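Local coordinates for insecticidal Delta-Endotoxin Cry8Ea1 (Bacillus Thuringiensis, PDB 3EB7), which is a crystal-forming insecticidal toxin that kills larvae of the underground pest Holotrichia parallela, probably by forming pores in midgut membranes as three-domain Cry toxins do, at residues M224-M227 against R228-P231. Numbering follows the deposited sequence.
Sequences MYDM and RTYP
Tyr-230 folds back over the chain that precedes it and lays one ring face against Met-224. Its CB lies 3.5 Å from Asp-226 O. Farther out, CG and CD1 reach Met-224 CA, and the same Asp-226 O lies in the ring plane at the CD1 edge. Met-224 CG sits almost exactly above the centre of the ring, 3.7 Å from the centroid and 5° off the normal, a CH-pi contact. A bend at chi2 sets the sulfur over the ring toward CZ, making a Met-aromatic contact with SD 4.4 Å from the centroid. At the tip, the hydroxyl hydrogen-bonds Glu-584, while Arg-502 makes a cation-pi contact with the ring. The turn lies in the loop after helix 198-220 of this three-domain Cry toxin, between helices 133-153 and 161-191 and the C-terminal beta domain. Its backbone is tied by Tyr-230 N to Asp-226 O (2.9 Å), and Asp-226 closes it further as an Asx turn: with CG anti to its own N (chi1 179°), the carboxylate swings over the next residues, and Asp-226 OD2 takes a weak bond from Arg-228 N at 3.1 Å. A second weak bond joins Thr-229 N to Asp-226 OD2 at 3.3 Å, and the hydroxyl of Tyr-168 adds a hydrogen bond to OD2 from helix 161-191. Thr-229 OG1 donates to Asp-226 OD1 at 2.6 Å, arriving 60° out of the carboxylate plane.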
loop_
_atom_site.group_PDB
_atom_site.type_symbol
_atom_site.label_atom_id
_atom_site.label_comp_id
_atom_site.label_asym_id
_atom_site.label_seq_id
_atom_site.Cartn_x
_atom_site.Cartn_y
_atom_site.Cartn_z
ATOM N N MET A 224 -10.130 -8.956 -5.189
ATOM C CA MET A 224 -11.312 -8.222 -5.625
ATOM C C MET A 224 -11.551 -8.368 -7.132
ATOM O O MET A 224 -12.515 -7.787 -7.671
ATOM C CB MET A 224 -11.273 -6.761 -5.195
ATOM C CG MET A 224 -11.585 -6.503 -3.709
ATOM S SD MET A 224 -10.283 -7.144 -2.612
ATOM C CE MET A 224 -9.123 -5.770 -2.574
ATOM N N TYR A 225 -10.702 -9.150 -7.811
ATOM C CA TYR A 225 -10.977 -9.504 -9.219
ATOM C C TYR A 225 -11.888 -10.711 -9.335
ATOM O O TYR A 225 -12.267 -11.095 -10.441
ATOM C CB TYR A 225 -9.709 -9.781 -10.003
ATOM C CG TYR A 225 -8.720 -8.657 -10.038
ATOM C CD1 TYR A 225 -7.375 -8.914 -10.365
ATOM C CD2 TYR A 225 -9.114 -7.323 -9.726
ATOM C CE1 TYR A 225 -6.446 -7.903 -10.401
ATOM C CE2 TYR A 225 -8.184 -6.285 -9.743
ATOM C CZ TYR A 225 -6.846 -6.594 -10.089
ATOM O OH TYR A 225 -5.931 -5.598 -10.124
ATOM N N ASP A 226 -12.209 -11.311 -8.193
ATOM C CA ASP A 226 -13.206 -12.362 -8.068
ATOM C C ASP A 226 -14.602 -11.724 -8.096
ATOM O O ASP A 226 -15.026 -11.059 -7.147
ATOM C CB ASP A 226 -12.964 -13.104 -6.756
ATOM C CG ASP A 226 -13.950 -14.216 -6.493
ATOM O OD1 ASP A 226 -13.753 -14.853 -5.465
ATOM O OD2 ASP A 226 -14.894 -14.483 -7.280
ATOM N N MET A 227 -15.304 -11.922 -9.202
ATOM C CA MET A 227 -16.589 -11.262 -9.379
ATOM C C MET A 227 -17.773 -11.993 -8.735
ATOM O O MET A 227 -18.849 -11.421 -8.623
ATOM C CB MET A 227 -16.840 -10.904 -10.854
ATOM C CG MET A 227 -15.809 -9.881 -11.420
ATOM S SD MET A 227 -15.635 -8.198 -10.641
ATOM C CE MET A 227 -14.778 -8.434 -9.100
ATOM N N ARG A 228 -17.563 -13.233 -8.299
ATOM C CA ARG A 228 -18.550 -13.902 -7.466
ATOM C C ARG A 228 -18.484 -13.376 -6.035
ATOM O O ARG A 228 -19.512 -13.160 -5.429
ATOM C CB ARG A 228 -18.410 -15.435 -7.510
ATOM C CG ARG A 228 -18.387 -15.948 -8.912
ATOM C CD ARG A 228 -18.766 -17.396 -9.001
ATOM N NE ARG A 228 -18.493 -17.900 -10.346
ATOM C CZ ARG A 228 -18.445 -19.194 -10.681
ATOM N NH1 ARG A 228 -18.676 -20.132 -9.764
ATOM N NH2 ARG A 228 -18.187 -19.544 -11.952
ATOM N N THR A 229 -17.277 -13.153 -5.513
ATOM C CA THR A 229 -17.101 -12.606 -4.157
ATOM C C THR A 229 -17.329 -11.095 -4.097
ATOM O O THR A 229 -17.860 -10.587 -3.099
ATOM C CB THR A 229 -15.737 -13.027 -3.577
ATOM O OG1 THR A 229 -15.638 -14.439 -3.692
ATOM C CG2 THR A 229 -15.567 -12.669 -2.113
ATOM N N TYR A 230 -16.972 -10.395 -5.172
ATOM C CA TYR A 230 -17.182 -8.953 -5.293
ATOM C C TYR A 230 -17.998 -8.619 -6.559
ATOM O O TYR A 230 -17.437 -8.173 -7.565
ATOM C CB TYR A 230 -15.821 -8.205 -5.254
ATOM C CG TYR A 230 -15.018 -8.506 -3.982
ATOM C CD1 TYR A 230 -14.169 -9.611 -3.917
ATOM C CD2 TYR A 230 -15.152 -7.713 -2.836
ATOM C CE1 TYR A 230 -13.470 -9.914 -2.755
ATOM C CE2 TYR A 230 -14.432 -7.999 -1.671
ATOM C CZ TYR A 230 -13.613 -9.097 -1.642
ATOM O OH TYR A 230 -12.917 -9.402 -0.508
ATOM N N PRO A 231 -19.325 -8.878 -6.524
ATOM C CA PRO A 231 -20.173 -8.717 -7.706
ATOM C C PRO A 231 -20.571 -7.249 -7.981
ATOM O O PRO A 231 -21.290 -6.958 -8.934
ATOM C CB PRO A 231 -21.403 -9.555 -7.335
ATOM C CG PRO A 231 -21.538 -9.352 -5.846
ATOM C CD PRO A 231 -20.107 -9.381 -5.363
#